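Local coordinates for OxsB protein (Bacillus megaterium, PDB 5UL3) that catalyses, as a cobalamin-dependent radical S-adenosylmethionine enzyme, the oxidative ring contraction of dAMP to an oxetane aldehyde on the way to oxetanocin A, at residues P83-M86 with R87-P90; L125-I128 with E129-P132; I378-I381 with C382-L385; N549-Y552 with S553-V556; K625-S628 with Y629-H633. One frame throughout, in Å; residues are numbered along the deposited sequence.

Contact 1: residues P83-M86 with R87-P90; sequences PLLM and RWHP
R87 N donates to P83 O at 3.0 Å, and the next two bonds of the same pattern follow, W88 N to L84 O and H89 N to L85 O, the last being the shortest at 2.8 Å. Together they make up most of a short helix. P83 suits its first turn, where a backbone N-H is not needed, and N82 OD1 takes up the N-H of L85. At the other end H89 leaves helical geometry, and the next step of the pattern would need an N-H that P90 lacks. The R87 side chain turns back over the first turn through a bend at chi3 (-62°). One guanidinium face then lies over P83 O, 3.4 Å below its plane, and over L84 CA, while NH1 is bonded to E150 O. The long arginine chain lets R87 reach E150 O from an exposed position. Apolar packing is lighter: L85 CD2 meets W88 CE3 at 4.1 Å, and the same CE3 sits 3.5 Å from L85 O, which lies near the indole plane. L84, L85 and W88 present apolar surface to helix 109-115, which suits their places, with W88 edge-to-face against its H114 and against F105 of strand 102-106.

Contact 2: residues L125-I128 with E129-P132; sequences LCVI and ENFP
V127 O joins the turn together, accepting from N130 N at 3.0 Å, which closes a beta turn with I128 and E129 at its corners, and from F131 N, one residue further on, at 3.3 Å. The two donors come from different directions: F131 N lies in the carbonyl plane, whereas N130 N stands 46° out of it. Both bonds are bent, with N-H...O angles of 137°. The E129 carboxylate, by contrast, gains no bond across the turn. Its chain kinks at chi2 (93°) and brings the carboxylate back beside V127, with OE2 3.4 Å from V127 CG1. OE2 is also 3.3 Å from I128 N, but the angle is too poor for a hydrogen bond. N130 ND2 lies 3.8 Å from V127 CG1. C126 SG lies 4.2 Å from F131 CB, a modest apolar contact that suits a small buried thiol. F131 itself belongs to the cobalamin pocket and touches the cofactor. The turn follows strand 119-124 of the B12-binding Rossmann domain and precedes helix 138-149; L125, just ahead of it, packs on helix 190-205.

Contact 3: residues I378-I381 with C382-L385; sequences IIDI and CEGL
The carboxylates of D380 and E383, one turn apart on helix 374-386, lie with their planes only 12° apart, and their nearest oxygens, D380 OD1 and E383 OE1, are 3.8 Å from each other. Two like charges at this distance should repel, but the cost is probably eased because D380 OD1 also accepts from Q376 NE2 and because both residues are partly exposed. The helix is the crossover of a beta-alpha-beta unit, strand 357-360 to strand 393-398, in the partial triose phosphate isomerase barrel of the AdoMet radical domain. While D380 and E383 keep some exposure, the aliphatic residues meet the neighbouring helices. I381 and L385 face helix 335-351, and I378 and C382 face helix 410-426. Bulky side chains fill these interhelical seams, and the smaller C382 lies against A426. Within the helix the contact is regular: E383 N reaches I379 O at 2.8 Å, and G384 N and L385 N continue the pattern to D380 O and I381 O, G384 contributing backbone alone. The E383 chain, extended beyond CG, leads back along the preceding turn: a chi1 of -76° sets CG beside the backbone N, 3.3 Å from I379 O, and the carboxylate continues toward D380. C382 N bonds I378 O at 2.9 Å, and C382 SG sits 4.2 Å from I378 CG2.

Contact 4: residues N549-Y552 with S553-V556; sequences NTPY and SRMV
T550 holds S553 twice, by side chain and by backbone: its OG1 accepts from S553 N at 3.0 Å, and its carbonyl O accepts from S553 OG at 2.7 Å. The serine hydroxyl sits in the carbonyl plane on a lone pair of T550 O, placed there by a chi1 of 67° that sets OG between its own backbone N and carbonyl carbon. T550 O also takes R554 N at 3.3 Å, so it serves two donors, and T550 OG1 in addition bonds L547 O. A threonine suits this place because one hydroxyl can accept from the helix and donate to the preceding chain. T550 is the N-cap of helix 551-563, and P551, which has no N-H to lose, fills the first position of the helix. This start of the helix lies close to the cofactors, with the T550 side chain against P322, a cobalamin-binding residue. The R554 guanidinium folds back through a bend at chi3 and covers T550 O and P551 CA with one face, while N549 O lies near its edge. On the other flank the Y552 ring makes a Met-aromatic contact with M555: SD, 5.1 Å from the ring centroid, approaches obliquely, 46° off the normal, and M555 CE touches Y552 CD2. V556 CG2 packs on Y552 CE1 at 3.8 Å, while Y552 OH is bonded to D477 OD2 and L479 N.

Contact 5: residues K625-S628 with Y629-H633; sequences KLYS and YMETH
K625-S628 and Y629-H633 are successive turns of the long helix 620-648, and they meet by contacts three and four residues apart, with some of the side chains set against helices 588-617 and 683-709. K625 O serves two donors: it accepts Y629 N at 3.1 Å and S628 OG at 2.8 Å, the latter brought within reach by a chi1 of 87°. It also lies 3.5 Å below the centre of the Y629 ring. The lysine's aliphatic part crosses that ring obliquely at its hydroxyl end, with K625 CG 3.4 Å from Y629 OH, and L626 CD2 touches Y629 CE2 at 3.8 Å. A tyrosine suits this place because its ring packs while its OH bonds D707 OD2. One turn on, S628 O is gripped from opposite faces by T632 N and T632 OG1, both at 3.0 Å, so the threonine hydroxyl spends its donor on its own helix. The extended E631 chain crosses Y627 at about a right angle, its OE2 near the ring plane and 3.5 Å from Y627 CE2, where the partly positive ring hydrogens probably suit a carboxylate oxygen. L626 and M630 pack on helix 588-617 and Y629 on helix 683-709, two different neighbours, as in the enzyme's C-terminal helix bundle.

From the N terminus, contact 1 forms the short helix 83-88, which packs against helix 109-115. Contact 2 closes a turn after strand 119-124, beside the cobalamin. Contact 3 lies on the crossover helix of the radical SAM barrel, on the opposite side of the chain's centre from contact 2. Contact 4 starts helix 551-563 near the cofactor site, and contact 5 lies on helix 620-648 of the C-terminal bundle, where it meets helices 588-617 and 683-709. Each closes only a local turn; all five run in series, none nests or crosses another, and none touches. Centres of contacts 2 and 5 are about 28 Å apart, those of contacts 1 and 5 about 63 Å.

Contact 1: residues P83-M86 with R87-P90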
loop_
_atom_site.group_PDB
_atom_site.type_symbol
_atom_site.label_atom_id
_atom_site.label_comp_id
_atom_site.label_asym_id
_atom_site.label_seq_id
_atom_site.Cartn_x
_atom_site.Cartn_y
_atom_site.Cartn_z
ATOM N N PRO A 83 5.923 25.126 17.824
ATOM C CA PRO A 83 5.509 24.273 18.942
ATOM C C PRO A 83 6.599 24.104 19.982
ATOM O O PRO A 83 6.295 23.874 21.158
ATOM C CB PRO A 83 5.172 22.938 18.256
ATOM C CG PRO A 83 6.122 22.893 17.073
ATOM C CD PRO A 83 6.203 24.351 16.596
ATOM N N LEU A 84 7.865 24.199 19.557
ATOM C CA LEU A 84 8.966 24.090 20.506
ATOM C C LEU A 84 8.992 25.307 21.419
ATOM O O LEU A 84 9.123 25.172 22.638
ATOM C CB LEU A 84 10.304 23.945 19.775
ATOM C CG LEU A 84 11.517 23.700 20.672
ATOM C CD1 LEU A 84 12.556 22.870 19.911
ATOM C CD2 LEU A 84 12.189 25.031 21.132
ATOM N N LEU A 85 8.881 26.499 20.838
ATOM C CA LEU A 85 8.852 27.699 21.675
ATOM C C LEU A 85 7.648 27.678 22.602
ATOM O O LEU A 85 7.741 28.109 23.764
ATOM C CB LEU A 85 8.837 28.956 20.804
ATOM C CG LEU A 85 10.092 29.196 19.951
ATOM C CD1 LEU A 85 9.911 30.402 19.028
ATOM C CD2 LEU A 85 11.350 29.344 20.801
ATOM N N MET A 86 6.508 27.167 22.112
ATOM C CA MET A 86 5.304 27.121 22.930
ATOM C C MET A 86 5.465 26.174 24.117
ATOM O O MET A 86 4.971 26.459 25.214
ATOM C CB MET A 86 4.099 26.721 22.077
ATOM C CG MET A 86 2.779 26.887 22.792
ATOM S SD MET A 86 1.412 26.478 21.695
ATOM C CE MET A 86 1.620 27.734 20.433
ATOM N N ARG A 87 6.145 25.043 23.925
ATOM C CA ARG A 87 6.423 24.157 25.054
ATOM C C ARG A 87 7.351 24.825 26.061
ATOM O O ARG A 87 7.196 24.639 27.276
ATOM C CB ARG A 87 7.037 22.844 24.564
ATOM C CG ARG A 87 6.076 21.986 23.780
ATOM C CD ARG A 87 6.664 20.589 23.496
ATOM N NE ARG A 87 7.879 20.612 22.674
ATOM C CZ ARG A 87 7.892 20.510 21.342
ATOM N NH1 ARG A 87 6.754 20.408 20.656
ATOM N NH2 ARG A 87 9.048 20.514 20.703
ATOM N N TRP A 88 8.324 25.591 25.573
ATOM C CA TRP A 88 9.277 26.266 26.452
ATOM C C TRP A 88 8.622 27.405 27.234
ATOM O O TRP A 88 8.890 27.578 28.435
ATOM C CB TRP A 88 10.463 26.775 25.625
ATOM C CG TRP A 88 11.217 27.904 26.262
ATOM C CD1 TRP A 88 12.062 27.836 27.341
ATOM C CD2 TRP A 88 11.201 29.270 25.849
ATOM N NE1 TRP A 88 12.562 29.089 27.624
ATOM C CE2 TRP A 88 12.049 29.984 26.721
ATOM C CE3 TRP A 88 10.550 29.961 24.823
ATOM C CZ2 TRP A 88 12.263 31.356 26.596
ATOM C CZ3 TRP A 88 10.761 31.317 24.701
ATOM C CH2 TRP A 88 11.605 32.004 25.592
ATOM N N HIS A 89 7.739 28.172 26.594
ATOM C CA HIS A 89 7.129 29.348 27.224
ATOM C C HIS A 89 5.780 29.598 26.560
ATOM O O HIS A 89 5.704 30.257 25.513
ATOM C CB HIS A 89 8.046 30.560 27.089
ATOM C CG HIS A 89 7.651 31.749 27.927
ATOM N ND1 HIS A 89 6.350 32.018 28.298
ATOM C CD2 HIS A 89 8.408 32.743 28.451
ATOM C CE1 HIS A 89 6.324 33.124 29.025
ATOM N NE2 HIS A 89 7.561 33.582 29.132
ATOM N N PRO A 90 4.691 29.109 27.150
ATOM C CA PRO A 90 3.377 29.232 26.494
ATOM C C PRO A 90 2.903 30.668 26.301
ATOM O O PRO A 90 1.952 30.893 25.542
ATOM C CB PRO A 90 2.440 28.466 27.442
ATOM C CG PRO A 90 3.339 27.539 28.186
ATOM C CD PRO A 90 4.640 28.255 28.345
#

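Contact 2: residues L125-I128 with E129-P132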
loop_
_atom_site.group_PDB
_atom_site.type_symbol
_atom_site.label_atom_id
_atom_site.label_comp_id
_atom_site.label_asym_id
_atom_site.label_seq_id
_atom_site.Cartn_x
_atom_site.Cartn_y
_atom_site.Cartn_z
ATOM N N LEU A 125 12.744 -1.658 6.274
ATOM C CA LEU A 125 13.344 -2.876 5.739
ATOM C C LEU A 125 12.764 -3.204 4.367
ATOM O O LEU A 125 11.680 -2.752 3.994
ATOM C CB LEU A 125 13.140 -4.063 6.688
ATOM C CG LEU A 125 13.500 -3.832 8.151
ATOM C CD1 LEU A 125 13.476 -5.138 8.934
ATOM C CD2 LEU A 125 14.837 -3.115 8.294
ATOM N N CYS A 126 13.514 -4.005 3.606
ATOM C CA CYS A 126 13.096 -4.411 2.271
ATOM C C CYS A 126 13.900 -5.637 1.871
ATOM O O CYS A 126 15.126 -5.645 2.021
ATOM C CB CYS A 126 13.318 -3.295 1.239
ATOM S SG CYS A 126 12.643 -3.681 -0.439
ATOM N N VAL A 127 13.212 -6.664 1.382
ATOM C CA VAL A 127 13.864 -7.778 0.698
ATOM C C VAL A 127 13.909 -7.375 -0.771
ATOM O O VAL A 127 12.922 -7.520 -1.492
ATOM C CB VAL A 127 13.121 -9.095 0.921
ATOM C CG1 VAL A 127 13.866 -10.256 0.263
ATOM C CG2 VAL A 127 12.935 -9.358 2.408
ATOM N N ILE A 128 15.038 -6.810 -1.207
ATOM C CA ILE A 128 15.060 -6.176 -2.523
ATOM C C ILE A 128 14.930 -7.188 -3.655
ATOM O O ILE A 128 14.572 -6.804 -4.776
ATOM C CB ILE A 128 16.326 -5.321 -2.725
ATOM C CG1 ILE A 128 17.581 -6.093 -2.320
ATOM C CG2 ILE A 128 16.211 -4.004 -1.965
ATOM C CD1 ILE A 128 18.844 -5.265 -2.453
ATOM N N GLU A 129 15.206 -8.471 -3.398
ATOM C CA GLU A 129 14.964 -9.486 -4.423
ATOM C C GLU A 129 13.499 -9.499 -4.840
ATOM O O GLU A 129 13.183 -9.599 -6.033
ATOM C CB GLU A 129 15.370 -10.873 -3.925
ATOM C CG GLU A 129 16.760 -10.953 -3.348
ATOM C CD GLU A 129 16.767 -10.753 -1.846
ATOM O OE1 GLU A 129 16.775 -11.767 -1.110
ATOM O OE2 GLU A 129 16.748 -9.580 -1.404
ATOM N N ASN A 130 12.590 -9.388 -3.869
ATOM C CA ASN A 130 11.164 -9.506 -4.136
ATOM C C ASN A 130 10.505 -8.184 -4.503
ATOM O O ASN A 130 9.415 -8.194 -5.086
ATOM C CB ASN A 130 10.456 -10.117 -2.924
ATOM C CG ASN A 130 11.007 -11.484 -2.566
ATOM O OD1 ASN A 130 11.570 -12.178 -3.415
ATOM N ND2 ASN A 130 10.854 -11.876 -1.309
ATOM N N PHE A 131 11.139 -7.055 -4.192
ATOM C CA PHE A 131 10.577 -5.732 -4.465
ATOM C C PHE A 131 11.695 -4.840 -4.974
ATOM O O PHE A 131 12.297 -4.072 -4.213
ATOM C CB PHE A 131 9.905 -5.153 -3.216
ATOM C CG PHE A 131 8.836 -6.041 -2.654
ATOM C CD1 PHE A 131 7.532 -5.952 -3.112
ATOM C CD2 PHE A 131 9.142 -6.993 -1.691
ATOM C CE1 PHE A 131 6.546 -6.786 -2.608
ATOM C CE2 PHE A 131 8.163 -7.830 -1.183
ATOM C CZ PHE A 131 6.861 -7.724 -1.641
ATOM N N PRO A 132 12.011 -4.923 -6.272
ATOM C CA PRO A 132 13.145 -4.153 -6.804
ATOM C C PRO A 132 12.825 -2.701 -7.111
ATOM O O PRO A 132 13.764 -1.897 -7.188
ATOM C CB PRO A 132 13.511 -4.903 -8.103
ATOM C CG PRO A 132 12.656 -6.153 -8.115
ATOM C CD PRO A 132 11.455 -5.834 -7.284
#

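Contact 3: residues I378-I381 with C382-L385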
loop_
_atom_site.group_PDB
_atom_site.type_symbol
_atom_site.label_atom_id
_atom_site.label_comp_id
_atom_site.label_asym_id
_atom_site.label_seq_id
_atom_site.Cartn_x
_atom_site.Cartn_y
_atom_site.Cartn_z
ATOM N N ILE A 378 -14.380 14.685 -1.702
ATOM C CA ILE A 378 -13.630 14.190 -2.858
ATOM C C ILE A 378 -13.749 15.169 -4.023
ATOM O O ILE A 378 -12.761 15.477 -4.703
ATOM C CB ILE A 378 -14.112 12.777 -3.242
ATOM C CG1 ILE A 378 -13.900 11.781 -2.086
ATOM C CG2 ILE A 378 -13.406 12.290 -4.532
ATOM C CD1 ILE A 378 -12.447 11.618 -1.627
ATOM N N ILE A 379 -14.960 15.675 -4.270
ATOM C CA ILE A 379 -15.161 16.618 -5.364
ATOM C C ILE A 379 -14.314 17.868 -5.154
ATOM O O ILE A 379 -13.694 18.370 -6.098
ATOM C CB ILE A 379 -16.659 16.943 -5.524
ATOM C CG1 ILE A 379 -17.375 15.713 -6.107
ATOM C CG2 ILE A 379 -16.839 18.166 -6.421
ATOM C CD1 ILE A 379 -18.897 15.777 -6.034
ATOM N N ASP A 380 -14.210 18.344 -3.903
ATOM C CA ASP A 380 -13.350 19.497 -3.605
ATOM C C ASP A 380 -11.867 19.200 -3.863
ATOM O O ASP A 380 -11.132 20.058 -4.375
ATOM C CB ASP A 380 -13.552 19.944 -2.151
ATOM C CG ASP A 380 -14.930 20.562 -1.907
ATOM O OD1 ASP A 380 -15.703 20.691 -2.878
ATOM O OD2 ASP A 380 -15.241 20.907 -0.745
ATOM N N ILE A 381 -11.391 18.009 -3.483
ATOM C CA ILE A 381 -10.013 17.637 -3.812
ATOM C C ILE A 381 -9.818 17.620 -5.327
ATOM O O ILE A 381 -8.836 18.171 -5.856
ATOM C CB ILE A 381 -9.663 16.281 -3.170
ATOM C CG1 ILE A 381 -9.620 16.416 -1.644
ATOM C CG2 ILE A 381 -8.301 15.757 -3.710
ATOM C CD1 ILE A 381 -9.668 15.084 -0.901
ATOM N N CYS A 382 -10.768 17.020 -6.047
ATOM C CA CYS A 382 -10.683 16.959 -7.501
ATOM C C CYS A 382 -10.686 18.354 -8.110
ATOM O O CYS A 382 -9.935 18.623 -9.052
ATOM C CB CYS A 382 -11.836 16.132 -8.059
ATOM S SG CYS A 382 -11.681 14.370 -7.703
ATOM N N GLU A 383 -11.533 19.250 -7.590
ATOM C CA GLU A 383 -11.552 20.621 -8.090
ATOM C C GLU A 383 -10.210 21.297 -7.865
ATOM O O GLU A 383 -9.743 22.055 -8.717
ATOM C CB GLU A 383 -12.674 21.421 -7.423
ATOM C CG GLU A 383 -14.055 21.083 -7.975
ATOM C CD GLU A 383 -15.167 21.977 -7.429
ATOM O OE1 GLU A 383 -15.095 22.409 -6.255
ATOM O OE2 GLU A 383 -16.118 22.248 -8.189
ATOM N N GLY A 384 -9.571 21.013 -6.726
ATOM C CA GLY A 384 -8.239 21.542 -6.478
ATOM C C GLY A 384 -7.204 21.017 -7.457
ATOM O O GLY A 384 -6.349 21.769 -7.930
ATOM N N LEU A 385 -7.260 19.719 -7.767
ATOM C CA LEU A 385 -6.337 19.145 -8.743
ATOM C C LEU A 385 -6.559 19.746 -10.122
ATOM O O LEU A 385 -5.606 19.944 -10.888
ATOM C CB LEU A 385 -6.502 17.621 -8.791
ATOM C CG LEU A 385 -5.981 16.871 -7.561
ATOM C CD1 LEU A 385 -6.264 15.377 -7.673
ATOM C CD2 LEU A 385 -4.480 17.106 -7.428
#

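Contact 4: residues N549-Y552 with S553-V556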
loop_
_atom_site.group_PDB
_atom_site.type_symbol
_atom_site.label_atom_id
_atom_site.label_comp_id
_atom_site.label_asym_id
_atom_site.label_seq_id
_atom_site.Cartn_x
_atom_site.Cartn_y
_atom_site.Cartn_z
ATOM N N ASN A 549 -6.003 -12.644 13.465
ATOM C CA ASN A 549 -6.934 -11.659 14.012
ATOM C C ASN A 549 -8.111 -11.366 13.091
ATOM O O ASN A 549 -8.716 -10.291 13.183
ATOM C CB ASN A 549 -6.219 -10.347 14.364
ATOM C CG ASN A 549 -5.202 -10.526 15.467
ATOM O OD1 ASN A 549 -5.436 -11.264 16.426
ATOM N ND2 ASN A 549 -4.061 -9.864 15.334
ATOM N N THR A 550 -8.467 -12.309 12.199
ATOM C CA THR A 550 -9.587 -12.102 11.302
ATOM C C THR A 550 -10.830 -12.835 11.794
ATOM O O THR A 550 -10.732 -13.930 12.352
ATOM C CB THR A 550 -9.264 -12.620 9.900
ATOM O OG1 THR A 550 -8.829 -13.988 9.986
ATOM C CG2 THR A 550 -8.195 -11.746 9.239
ATOM N N PRO A 551 -12.007 -12.255 11.544
ATOM C CA PRO A 551 -13.249 -13.023 11.718
ATOM C C PRO A 551 -13.230 -14.347 10.986
ATOM O O PRO A 551 -13.763 -15.339 11.500
ATOM C CB PRO A 551 -14.317 -12.073 11.149
ATOM C CG PRO A 551 -13.766 -10.716 11.375
ATOM C CD PRO A 551 -12.277 -10.872 11.122
ATOM N N TYR A 552 -12.624 -14.399 9.797
ATOM C CA TYR A 552 -12.607 -15.655 9.051
ATOM C C TYR A 552 -11.810 -16.732 9.782
ATOM O O TYR A 552 -12.200 -17.907 9.776
ATOM C CB TYR A 552 -12.054 -15.438 7.641
ATOM C CG TYR A 552 -12.421 -16.547 6.664
ATOM C CD1 TYR A 552 -11.634 -17.689 6.551
ATOM C CD2 TYR A 552 -13.552 -16.446 5.856
ATOM C CE1 TYR A 552 -11.958 -18.712 5.659
ATOM C CE2 TYR A 552 -13.891 -17.465 4.968
ATOM C CZ TYR A 552 -13.088 -18.590 4.876
ATOM O OH TYR A 552 -13.397 -19.613 4.011
ATOM N N SER A 553 -10.686 -16.367 10.411
ATOM C CA SER A 553 -9.939 -17.364 11.175
ATOM C C SER A 553 -10.784 -17.900 12.324
ATOM O O SER A 553 -10.773 -19.105 12.606
ATOM C CB SER A 553 -8.618 -16.792 11.703
ATOM O OG SER A 553 -8.815 -15.776 12.681
ATOM N N ARG A 554 -11.557 -17.032 12.969
ATOM C CA ARG A 554 -12.421 -17.510 14.046
ATOM C C ARG A 554 -13.582 -18.345 13.515
ATOM O O ARG A 554 -14.017 -19.289 14.188
ATOM C CB ARG A 554 -12.919 -16.329 14.875
ATOM C CG ARG A 554 -11.769 -15.532 15.482
ATOM C CD ARG A 554 -12.227 -14.536 16.534
ATOM N NE ARG A 554 -13.018 -13.444 15.977
ATOM C CZ ARG A 554 -12.506 -12.334 15.449
ATOM N NH1 ARG A 554 -11.187 -12.159 15.383
ATOM N NH2 ARG A 554 -13.317 -11.393 14.984
ATOM N N MET A 555 -14.085 -18.031 12.315
ATOM C CA MET A 555 -15.077 -18.894 11.674
ATOM C C MET A 555 -14.504 -20.276 11.414
ATOM O O MET A 555 -15.194 -21.291 11.584
ATOM C CB MET A 555 -15.560 -18.270 10.363
ATOM C CG MET A 555 -16.328 -16.978 10.537
ATOM S SD MET A 555 -16.362 -15.945 9.043
ATOM C CE MET A 555 -17.062 -17.049 7.821
ATOM N N VAL A 556 -13.242 -20.338 10.991
ATOM C CA VAL A 556 -12.597 -21.621 10.752
ATOM C C VAL A 556 -12.415 -22.368 12.066
ATOM O O VAL A 556 -12.707 -23.565 12.166
ATOM C CB VAL A 556 -11.256 -21.419 10.031
ATOM C CG1 VAL A 556 -10.402 -22.687 10.105
ATOM C CG2 VAL A 556 -11.510 -21.020 8.596
#

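Contact 5: residues K625-S628 with Y629-H633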
loop_
_atom_site.group_PDB
_atom_site.type_symbol
_atom_site.label_atom_id
_atom_site.label_comp_id
_atom_site.label_asym_id
_atom_site.label_seq_id
_atom_site.Cartn_x
_atom_site.Cartn_y
_atom_site.Cartn_z
ATOM N N LYS A 625 2.245 -8.087 -29.417
ATOM C CA LYS A 625 2.348 -9.538 -29.556
ATOM C C LYS A 625 2.483 -10.213 -28.187
ATOM O O LYS A 625 1.730 -11.143 -27.856
ATOM C CB LYS A 625 3.539 -9.873 -30.471
ATOM C CG LYS A 625 3.743 -11.357 -30.738
ATOM C CD LYS A 625 2.529 -11.991 -31.378
ATOM C CE LYS A 625 2.362 -11.582 -32.825
ATOM N NZ LYS A 625 1.266 -12.352 -33.472
ATOM N N LEU A 626 3.419 -9.731 -27.368
ATOM C CA LEU A 626 3.608 -10.271 -26.025
ATOM C C LEU A 626 2.353 -10.103 -25.177
ATOM O O LEU A 626 2.028 -10.968 -24.357
ATOM C CB LEU A 626 4.787 -9.578 -25.352
ATOM C CG LEU A 626 6.155 -9.827 -25.996
ATOM C CD1 LEU A 626 7.193 -8.797 -25.553
ATOM C CD2 LEU A 626 6.623 -11.239 -25.658
ATOM N N TYR A 627 1.651 -8.983 -25.337
ATOM C CA TYR A 627 0.416 -8.799 -24.587
ATOM C C TYR A 627 -0.624 -9.828 -24.999
ATOM O O TYR A 627 -1.359 -10.355 -24.147
ATOM C CB TYR A 627 -0.112 -7.376 -24.774
ATOM C CG TYR A 627 -1.175 -7.010 -23.743
ATOM C CD1 TYR A 627 -0.813 -6.553 -22.486
ATOM C CD2 TYR A 627 -2.521 -7.116 -24.046
ATOM C CE1 TYR A 627 -1.772 -6.213 -21.542
ATOM C CE2 TYR A 627 -3.502 -6.781 -23.105
ATOM C CZ TYR A 627 -3.113 -6.330 -21.863
ATOM O OH TYR A 627 -4.071 -6.002 -20.929
ATOM N N SER A 628 -0.677 -10.160 -26.297
ATOM C CA SER A 628 -1.653 -11.139 -26.752
ATOM C C SER A 628 -1.375 -12.507 -26.136
ATOM O O SER A 628 -2.316 -13.249 -25.830
ATOM C CB SER A 628 -1.681 -11.212 -28.286
ATOM O OG SER A 628 -0.713 -12.130 -28.777
ATOM N N TYR A 629 -0.097 -12.857 -25.948
ATOM C CA TYR A 629 0.224 -14.074 -25.201
ATOM C C TYR A 629 -0.359 -14.012 -23.793
ATOM O O TYR A 629 -0.948 -14.980 -23.305
ATOM C CB TYR A 629 1.725 -14.273 -25.077
ATOM C CG TYR A 629 2.527 -14.304 -26.355
ATOM C CD1 TYR A 629 1.996 -14.779 -27.545
ATOM C CD2 TYR A 629 3.834 -13.867 -26.341
ATOM C CE1 TYR A 629 2.800 -14.799 -28.726
ATOM C CE2 TYR A 629 4.614 -13.882 -27.470
ATOM C CZ TYR A 629 4.097 -14.351 -28.656
ATOM O OH TYR A 629 4.940 -14.347 -29.762
ATOM N N MET A 630 -0.158 -12.884 -23.115
ATOM C CA MET A 630 -0.666 -12.742 -21.753
ATOM C C MET A 630 -2.185 -12.833 -21.706
ATOM O O MET A 630 -2.741 -13.450 -20.793
ATOM C CB MET A 630 -0.164 -11.432 -21.151
ATOM C CG MET A 630 1.286 -11.529 -20.705
ATOM S SD MET A 630 1.943 -9.973 -20.072
ATOM C CE MET A 630 2.207 -9.142 -21.591
ATOM N N GLU A 631 -2.881 -12.230 -22.679
ATOM C CA GLU A 631 -4.338 -12.360 -22.727
ATOM C C GLU A 631 -4.756 -13.807 -22.917
ATOM O O GLU A 631 -5.724 -14.272 -22.305
ATOM C CB GLU A 631 -4.922 -11.530 -23.871
ATOM C CG GLU A 631 -4.724 -10.026 -23.774
ATOM C CD GLU A 631 -5.284 -9.322 -24.999
ATOM O OE1 GLU A 631 -4.963 -9.751 -26.133
ATOM O OE2 GLU A 631 -6.072 -8.373 -24.829
ATOM N N THR A 632 -4.068 -14.520 -23.812
ATOM C CA THR A 632 -4.423 -15.902 -24.075
ATOM C C THR A 632 -4.175 -16.770 -22.851
ATOM O O THR A 632 -5.003 -17.627 -22.511
ATOM C CB THR A 632 -3.631 -16.395 -25.289
ATOM O OG1 THR A 632 -4.009 -15.595 -26.410
ATOM C CG2 THR A 632 -3.948 -17.846 -25.584
ATOM N N HIS A 633 -3.042 -16.557 -22.182
ATOM C CA HIS A 633 -2.737 -17.282 -20.951
ATOM C C HIS A 633 -3.826 -17.091 -19.900
ATOM O O HIS A 633 -4.259 -18.056 -19.258
ATOM C CB HIS A 633 -1.395 -16.814 -20.400
ATOM C CG HIS A 633 -1.122 -17.262 -19.000
ATOM N ND1 HIS A 633 -1.025 -16.383 -17.942
ATOM C CD2 HIS A 633 -0.911 -18.495 -18.483
ATOM C CE1 HIS A 633 -0.769 -17.059 -16.835
ATOM N NE2 HIS A 633 -0.692 -18.343 -17.139
#